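Local atomic coordinates of putative exported protein (PDB entry 3IEE), a protein that is of unknown function but is probably an exported, lipoprotein-like protein of Bacteroides fragilis, built mostly of alpha helices. Residues L37-K42 against V71-A76; R91-N96 against D149-F154. One frame throughout, in Å; residues are numbered along the deposited sequence.

Both contacts are formed around the same group of long helices, at different degrees of burial. Interaction 1 lies at the surface, where the end of helix 17-40 meets the loop leading into helix 75-78; interaction 2 is buried between helices 87-119 and 123-162. Their centres are about 16 Å apart and their nearest atoms about 6 Å apart, so they do not touch directly. Helix 17-40 links them: L37 packs on residues of helices 87-119 and 123-162, and Y29, on the same helix, meets both L93 and L151. No active site is known. The 1,2-ethanediol on K94 probably came from the crystallisation liquor.

Interaction 1: residues L37-K42 against V71-A76; sequences LKDMVK and VSKDSA
The flat carboxylate of D39 meets K73 through its oxygen OD2, not broadside: the lysine chain crosses the aspartate at about a right angle, with K73 CE 3.6 Å from D39 OD2. The methyl CE of M40, a selenomethionine, lies off the face turned away from that chain. The charged atoms are too far apart for a salt bridge (D39 OD2 to K73 NZ 4.5 Å). One water links the two charged groups, accepting from K73 NZ (2.9 Å) and donating weakly to D39 OD1; another ties the carboxylate to the backbone, donating to D39 OD2 (3.1 Å) and accepting from K73 N. An aspartate suits because its two oxygens serve both waters, a long lysine because its methylenes pass the carboxylate while its ammonium stays hydrated. The chain of M40 bends at chi2 (-65°) and chi3 (95°), putting its CE 3.7 Å from S72 CA and its SE 4.0 Å from S72 CB. An unbranched methionine-type chain can bend along the loop, and small S72 lets it come close. F101 of helix 87-119 touches both M40 and S72, while K144 of helix 123-162 hydrogen-bonds L37 O and V41 O where helix 17-40 ends.

Interaction 2: residues R91-N96 against D149-F154; sequences RNLKQN and DILSPF. With EDO (1,2-ethanediol), chain G.
The side chains of L93 and I150 lie alongside each other, pointing opposite ways, the methyl CD2 of L93 lying 3.6 Å from I150 CG2. L151 comes to the same leucine crosswise, at about a right angle, with its CD2 4.1 Å from L93 CD2. I150 divides its two branches between partners: with CG1 beside its own backbone N (chi1 -70°), CG2 faces L93 while CD1 runs on to N92 and N96. A beta-branched isoleucine suits this double task, and forked leucines a seam between helices. Segments 91-96 and 149-154 run roughly antiparallel, at 149°, with their axes 10.8 Å apart at closest approach, as neighbours in an up-and-down helical bundle. On the polar flank, I150 CD1 comes within 3.5 Å of N96 ND2. That nitrogen is held by a 2.9 Å bond to N92 O, arriving from above the carbonyl plane, whereas N96 N reaches the same oxygen from the opposite face. N96 OD1 in turn accepts from N146 ND2 of helix 123-162, giving the buried amide partners at both ends. Exposed K94, which does not touch segment 149-154, donates from NZ to O1 of a bound 1,2-ethanediol (2.6 Å).

Interaction 1: residues L37-K42 against V71-A76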
ATOM      1  N   LEU A  37      -4.835  -4.174  -5.226  1.00 14.09           N
ATOM      2  CA  LEU A  37      -4.931  -3.486  -3.943  1.00 15.19           C
ATOM      3  C   LEU A  37      -4.892  -1.956  -4.077  1.00 14.22           C
ATOM      4  O   LEU A  37      -5.458  -1.221  -3.266  1.00 13.89           O
ATOM      5  CB  LEU A  37      -3.801  -4.008  -3.054  1.00 12.93           C
ATOM      6  CG  LEU A  37      -4.011  -5.477  -2.671  1.00 11.80           C
ATOM      7  CD1 LEU A  37      -2.738  -6.059  -2.045  1.00 13.90           C
ATOM      8  CD2 LEU A  37      -5.195  -5.662  -1.712  1.00 12.82           C
ATOM      9  N   LYS A  38      -4.180  -1.484  -5.083  1.00 14.26           N
ATOM     10  CA  LYS A  38      -4.202  -0.055  -5.455  1.00 17.82           C
ATOM     11  C   LYS A  38      -5.624   0.362  -5.780  1.00 18.01           C
ATOM     12  O   LYS A  38      -6.071   1.410  -5.318  1.00 19.69           O
ATOM     13  CB  LYS A  38      -3.225   0.220  -6.603  1.00 16.63           C
ATOM     14  CG  LYS A  38      -3.302   1.618  -7.137  1.00 24.17           C
ATOM     15  CD  LYS A  38      -2.327   1.880  -8.243  1.00 29.38           C
ATOM     16  CE  LYS A  38      -2.489   3.303  -8.776  1.00 35.26           C
ATOM     17  NZ  LYS A  38      -1.981   3.372 -10.177  1.00 37.86           N
ATOM     18  N   ASP A  39      -6.327  -0.471  -6.543  1.00 17.70           N
ATOM     19  CA  ASP A  39      -7.673  -0.199  -7.022  1.00 19.78           C
ATOM     20  C   ASP A  39      -8.741  -0.346  -5.939  1.00 17.28           C
ATOM     21  O   ASP A  39      -9.701   0.439  -5.901  1.00 18.64           O
ATOM     22  CB  ASP A  39      -8.016  -1.193  -8.142  1.00 22.60           C
ATOM     23  CG  ASP A  39      -8.651  -0.564  -9.325  1.00 31.18           C
ATOM     24  OD1 ASP A  39      -8.410   0.633  -9.555  1.00 35.57           O
ATOM     25  OD2 ASP A  39      -9.400  -1.290 -10.056  1.00 38.13           O
HETATM   26  N   MSE A  40      -8.596  -1.364  -5.085  1.00 14.93           N
HETATM   27  CA  MSE A  40      -9.583  -1.752  -4.074  1.00 16.43           C
HETATM   28  C   MSE A  40      -9.527  -0.937  -2.795  1.00 16.89           C
HETATM   29  O   MSE A  40     -10.549  -0.835  -2.127  1.00 17.21           O
HETATM   30  CB  MSE A  40      -9.483  -3.228  -3.711  1.00 15.47           C
HETATM   31  CG  MSE A  40      -9.848  -4.147  -4.850  1.00 18.60           C
HETATM   32 SE   MSE A  40     -11.756  -3.946  -5.343  0.75 22.66          SE
HETATM   33  CE  MSE A  40     -11.643  -2.656  -6.816  1.00 21.00           C
ATOM     34  N   VAL A  41      -8.342  -0.444  -2.449  1.00 14.97           N
ATOM     35  CA  VAL A  41      -8.179   0.540  -1.375  1.00 14.52           C
ATOM     36  C   VAL A  41      -7.471   1.768  -1.931  1.00 16.90           C
ATOM     37  O   VAL A  41      -6.247   1.863  -1.876  1.00 17.69           O
ATOM     38  CB  VAL A  41      -7.425  -0.023  -0.159  1.00 15.62           C
ATOM     39  CG1 VAL A  41      -7.518   0.993   1.020  1.00 17.22           C
ATOM     40  CG2 VAL A  41      -7.920  -1.387   0.218  1.00 12.67           C
ATOM     41  N   LYS A  42      -8.247   2.651  -2.528  1.00 17.47           N
ATOM     42  CA  LYS A  42      -7.742   3.946  -2.991  1.00 18.90           C
ATOM     43  C   LYS A  42      -7.833   4.892  -1.790  1.00 16.98           C
ATOM     44  O   LYS A  42      -8.883   5.448  -1.533  1.00 16.93           O
ATOM     45  CB  LYS A  42      -8.584   4.497  -4.166  1.00 22.21           C
ATOM     46  CG  LYS A  42      -8.550   3.713  -5.490  1.00 26.61           C
ATOM     47  CD  LYS A  42      -9.591   4.258  -6.505  1.00 28.62           C
ATOM     48  CE  LYS A  42      -9.752   3.364  -7.752  1.00 32.47           C
ATOM     49  NZ  LYS A  42     -11.002   3.697  -8.528  1.00 36.29           N
ATOM     50  N   VAL A  71     -15.604  -1.372  -9.846  1.00 28.39           N
ATOM     51  CA  VAL A  71     -15.835  -2.813  -9.872  1.00 27.60           C
ATOM     52  C   VAL A  71     -14.490  -3.506  -9.714  1.00 24.91           C
ATOM     53  O   VAL A  71     -13.476  -3.087 -10.300  1.00 25.02           O
ATOM     54  CB  VAL A  71     -16.497  -3.296 -11.216  1.00 27.92           C
ATOM     55  CG1 VAL A  71     -15.608  -2.961 -12.425  1.00 34.18           C
ATOM     56  CG2 VAL A  71     -16.780  -4.787 -11.180  1.00 31.20           C
ATOM     57  N   SER A  72     -14.501  -4.562  -8.914  1.00 22.71           N
ATOM     58  CA  SER A  72     -13.328  -5.382  -8.677  1.00 21.68           C
ATOM     59  C   SER A  72     -12.835  -6.006  -9.990  1.00 20.35           C
ATOM     60  O   SER A  72     -13.638  -6.601 -10.734  1.00 21.11           O
ATOM     61  CB  SER A  72     -13.699  -6.480  -7.678  1.00 23.28           C
ATOM     62  OG  SER A  72     -12.639  -7.399  -7.495  1.00 23.04           O
ATOM     63  N   LYS A  73     -11.530  -5.893 -10.261  1.00 20.16           N
ATOM     64  CA  LYS A  73     -10.884  -6.527 -11.420  1.00 19.99           C
ATOM     65  C   LYS A  73      -9.950  -7.617 -10.913  1.00 20.05           C
ATOM     66  O   LYS A  73      -9.436  -7.514  -9.783  1.00 20.81           O
ATOM     67  CB  LYS A  73     -10.055  -5.502 -12.212  1.00 22.25           C
ATOM     68  CG  LYS A  73     -10.877  -4.322 -12.810  1.00 21.46           C
ATOM     69  CD  LYS A  73      -9.921  -3.178 -13.234  1.00 25.02           C
ATOM     70  CE  LYS A  73     -10.663  -1.823 -13.349  1.00 27.59           C
ATOM     71  NZ  LYS A  73     -10.108  -0.976 -14.449  1.00 31.95           N
ATOM     72  N   ASP A  74      -9.749  -8.672 -11.703  1.00 18.97           N
ATOM     73  CA  ASP A  74      -8.743  -9.703 -11.393  1.00 20.23           C
ATOM     74  C   ASP A  74      -8.965 -10.443 -10.065  1.00 18.63           C
ATOM     75  O   ASP A  74      -8.034 -11.087  -9.537  1.00 17.65           O
ATOM     76  CB  ASP A  74      -7.314  -9.142 -11.485  1.00 19.60           C
ATOM     77  CG  ASP A  74      -6.840  -8.902 -12.915  1.00 19.32           C
ATOM     78  OD1 ASP A  74      -7.386  -9.527 -13.870  1.00 21.95           O
ATOM     79  OD2 ASP A  74      -5.859  -8.126 -13.061  1.00 23.71           O
ATOM     80  N   SER A  75     -10.205 -10.426  -9.579  1.00 20.74           N
ATOM     81  CA  SER A  75     -10.586 -11.203  -8.392  1.00 18.92           C
ATOM     82  C   SER A  75     -10.339 -12.699  -8.606  1.00 21.22           C
ATOM     83  O   SER A  75      -9.948 -13.385  -7.647  1.00 22.39           O
ATOM     84  CB  SER A  75     -12.040 -10.941  -7.978  1.00 20.35           C
ATOM     85  OG  SER A  75     -12.972 -11.557  -8.858  1.00 21.69           O
ATOM     86  N   ALA A  76     -10.450 -13.164  -9.856  1.00 20.11           N
ATOM     87  CA  ALA A  76     -10.210 -14.596 -10.219  1.00 21.19           C
ATOM     88  C   ALA A  76      -8.748 -14.979  -9.968  1.00 21.14           C
ATOM     89  O   ALA A  76      -8.428 -16.109  -9.598  1.00 26.19           O
ATOM     90  CB  ALA A  76     -10.573 -14.868 -11.697  1.00 21.44           C
TER
HETATM   91  O   HOH W   1      -9.487  -4.186  -8.956  1.00 26.19           O
HETATM   92  O   HOH W   2      -8.292   0.248 -12.554  1.00 32.41           O

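Interaction 2: residues R91-N96 against D149-F154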
ATOM      1  N   ARG A  91      -3.935 -20.222   1.769  1.00 17.14           N
ATOM      2  CA  ARG A  91      -5.063 -20.040   2.687  1.00 21.64           C
ATOM      3  C   ARG A  91      -5.128 -18.606   3.237  1.00 18.09           C
ATOM      4  O   ARG A  91      -6.171 -17.958   3.190  1.00 17.30           O
ATOM      5  CB  ARG A  91      -4.896 -21.021   3.853  1.00 22.71           C
ATOM      6  CG  ARG A  91      -6.002 -21.101   4.876  1.00 29.63           C
ATOM      7  CD  ARG A  91      -5.607 -22.189   5.918  1.00 34.35           C
ATOM      8  NE  ARG A  91      -5.171 -23.440   5.247  1.00 38.59           N
ATOM      9  CZ  ARG A  91      -4.023 -24.106   5.458  1.00 42.76           C
ATOM     10  NH1 ARG A  91      -3.129 -23.700   6.364  1.00 47.31           N
ATOM     11  NH2 ARG A  91      -3.763 -25.204   4.753  1.00 38.10           N
ATOM     12  N   ASN A  92      -4.012 -18.155   3.788  1.00 15.93           N
ATOM     13  CA  ASN A  92      -3.940 -16.806   4.322  1.00 16.37           C
ATOM     14  C   ASN A  92      -4.158 -15.698   3.320  1.00 17.11           C
ATOM     15  O   ASN A  92      -4.786 -14.701   3.644  1.00 13.56           O
ATOM     16  CB  ASN A  92      -2.673 -16.623   5.064  1.00 19.47           C
ATOM     17  CG  ASN A  92      -2.585 -17.555   6.226  1.00 24.81           C
ATOM     18  OD1 ASN A  92      -3.623 -18.087   6.682  1.00 30.62           O
ATOM     19  ND2 ASN A  92      -1.373 -17.799   6.699  1.00 27.83           N
ATOM     20  N   LEU A  93      -3.636 -15.845   2.096  1.00 15.69           N
ATOM     21  CA  LEU A  93      -3.940 -14.872   1.012  1.00 14.21           C
ATOM     22  C   LEU A  93      -5.426 -14.813   0.674  1.00 12.68           C
ATOM     23  O   LEU A  93      -6.021 -13.737   0.653  1.00 12.35           O
ATOM     24  CB  LEU A  93      -3.105 -15.212  -0.246  1.00 10.85           C
ATOM     25  CG  LEU A  93      -1.611 -14.956  -0.111  1.00 12.43           C
ATOM     26  CD1 LEU A  93      -0.931 -15.631  -1.335  1.00 11.24           C
ATOM     27  CD2 LEU A  93      -1.311 -13.453  -0.031  1.00 16.07           C
ATOM     28  N   LYS A  94      -6.062 -15.981   0.448  1.00 13.91           N
ATOM     29  CA  LYS A  94      -7.474 -16.066   0.208  1.00 16.88           C
ATOM     30  C   LYS A  94      -8.302 -15.417   1.344  1.00 16.13           C
ATOM     31  O   LYS A  94      -9.235 -14.678   1.073  1.00 18.94           O
ATOM     32  CB  LYS A  94      -7.927 -17.526  -0.021  1.00 19.71           C
ATOM     33  CG  LYS A  94      -7.405 -18.074  -1.338  1.00 20.90           C
ATOM     34  CD  LYS A  94      -7.948 -19.496  -1.646  1.00 25.42           C
ATOM     35  CE  LYS A  94      -7.318 -20.531  -0.727  1.00 29.95           C
ATOM     36  NZ  LYS A  94      -7.896 -21.939  -0.926  1.00 29.24           N
ATOM     37  N   GLN A  95      -7.911 -15.680   2.594  1.00 16.85           N
ATOM     38  CA  GLN A  95      -8.613 -15.149   3.764  1.00 19.10           C
ATOM     39  C   GLN A  95      -8.562 -13.626   3.818  1.00 18.04           C
ATOM     40  O   GLN A  95      -9.567 -12.973   4.071  1.00 16.17           O
ATOM     41  CB  GLN A  95      -7.920 -15.733   4.967  1.00 21.90           C
ATOM     42  CG  GLN A  95      -8.479 -15.531   6.313  1.00 30.92           C
ATOM     43  CD  GLN A  95      -7.565 -16.267   7.295  1.00 39.24           C
ATOM     44  OE1 GLN A  95      -7.527 -17.510   7.310  1.00 46.18           O
ATOM     45  NE2 GLN A  95      -6.752 -15.506   8.041  1.00 46.56           N
ATOM     46  N   ASN A  96      -7.368 -13.065   3.577  1.00 14.27           N
ATOM     47  CA  ASN A  96      -7.198 -11.617   3.613  1.00 13.80           C
ATOM     48  C   ASN A  96      -7.954 -10.955   2.439  1.00 13.62           C
ATOM     49  O   ASN A  96      -8.625  -9.922   2.625  1.00 13.08           O
ATOM     50  CB  ASN A  96      -5.702 -11.248   3.642  1.00 14.83           C
ATOM     51  CG  ASN A  96      -5.092 -11.295   5.048  1.00 15.15           C
ATOM     52  OD1 ASN A  96      -5.292 -10.392   5.886  1.00 15.19           O
ATOM     53  ND2 ASN A  96      -4.373 -12.351   5.323  1.00 16.98           N
ATOM     54  N   ASP A 149       2.659  -8.113   3.252  1.00 10.44           N
ATOM     55  CA  ASP A 149       3.531  -8.733   4.265  1.00 13.23           C
ATOM     56  C   ASP A 149       3.694 -10.247   4.054  1.00 14.64           C
ATOM     57  O   ASP A 149       4.776 -10.763   4.197  1.00 14.63           O
ATOM     58  CB  ASP A 149       3.003  -8.526   5.677  1.00 14.41           C
ATOM     59  CG  ASP A 149       3.087  -7.052   6.180  1.00 19.85           C
ATOM     60  OD1 ASP A 149       3.772  -6.197   5.592  1.00 17.30           O
ATOM     61  OD2 ASP A 149       2.380  -6.786   7.195  1.00 18.92           O
ATOM     62  N   ILE A 150       2.603 -10.926   3.708  1.00 12.49           N
ATOM     63  CA  ILE A 150       2.611 -12.366   3.381  1.00 12.33           C
ATOM     64  C   ILE A 150       3.533 -12.643   2.203  1.00 13.01           C
ATOM     65  O   ILE A 150       4.362 -13.594   2.226  1.00 13.94           O
ATOM     66  CB  ILE A 150       1.167 -12.866   3.107  1.00 10.82           C
ATOM     67  CG1 ILE A 150       0.350 -12.876   4.418  1.00 16.58           C
ATOM     68  CG2 ILE A 150       1.167 -14.259   2.440  1.00 12.55           C
ATOM     69  CD1 ILE A 150      -1.141 -12.861   4.213  1.00 18.27           C
ATOM     70  N   LEU A 151       3.392 -11.815   1.167  1.00 12.91           N
ATOM     71  CA  LEU A 151       4.144 -12.010  -0.103  1.00 12.49           C
ATOM     72  C   LEU A 151       5.647 -11.733  -0.002  1.00 15.90           C
ATOM     73  O   LEU A 151       6.484 -12.354  -0.729  1.00 15.17           O
ATOM     74  CB  LEU A 151       3.525 -11.169  -1.209  1.00 13.79           C
ATOM     75  CG  LEU A 151       2.120 -11.626  -1.611  1.00 10.38           C
ATOM     76  CD1 LEU A 151       1.505 -10.602  -2.580  1.00 13.13           C
ATOM     77  CD2 LEU A 151       2.073 -13.037  -2.242  1.00 12.95           C
ATOM     78  N   SER A 152       5.994 -10.769   0.851  1.00 14.36           N
ATOM     79  CA  SER A 152       7.363 -10.263   0.917  1.00 15.58           C
ATOM     80  C   SER A 152       8.503 -11.305   0.929  1.00 14.82           C
ATOM     81  O   SER A 152       9.467 -11.222   0.140  1.00 16.78           O
ATOM     82  CB  SER A 152       7.447  -9.278   2.092  1.00 17.13           C
ATOM     83  OG  SER A 152       8.737  -8.730   2.123  1.00 26.24           O
ATOM     84  N   PRO A 153       8.441 -12.274   1.849  1.00 15.72           N
ATOM     85  CA  PRO A 153       9.501 -13.299   1.872  1.00 17.93           C
ATOM     86  C   PRO A 153       9.609 -14.127   0.590  1.00 16.38           C
ATOM     87  O   PRO A 153      10.733 -14.485   0.147  1.00 15.89           O
ATOM     88  CB  PRO A 153       9.143 -14.162   3.094  1.00 17.92           C
ATOM     89  CG  PRO A 153       7.826 -13.774   3.540  1.00 21.24           C
ATOM     90  CD  PRO A 153       7.442 -12.457   2.913  1.00 17.39           C
ATOM     91  N   PHE A 154       8.462 -14.381  -0.042  1.00 15.35           N
ATOM     92  CA  PHE A 154       8.400 -15.232  -1.233  1.00 14.67           C
ATOM     93  C   PHE A 154       8.833 -14.482  -2.478  1.00 14.45           C
ATOM     94  O   PHE A 154       9.543 -15.044  -3.323  1.00 12.80           O
ATOM     95  CB  PHE A 154       6.996 -15.796  -1.372  1.00 16.71           C
ATOM     96  CG  PHE A 154       6.594 -16.570  -0.150  1.00 16.93           C
ATOM     97  CD1 PHE A 154       7.456 -17.580   0.333  1.00 21.71           C
ATOM     98  CD2 PHE A 154       5.517 -16.199   0.611  1.00 17.58           C
ATOM     99  CE1 PHE A 154       7.165 -18.291   1.526  1.00 22.89           C
ATOM    100  CE2 PHE A 154       5.201 -16.933   1.806  1.00 17.01           C
ATOM    101  CZ  PHE A 154       6.050 -17.951   2.258  1.00 20.40           C
TER
HETATM  102  C1  EDO G 306      -5.258 -23.004  -1.897  1.00 35.95           C
HETATM  103  O1  EDO G 306      -6.388 -22.982  -2.753  1.00 33.47           O
HETATM  104  C2  EDO G 306      -5.139 -24.268  -1.077  1.00 36.40           C
HETATM  105  O2  EDO G 306      -4.523 -23.954   0.191  1.00 39.69           O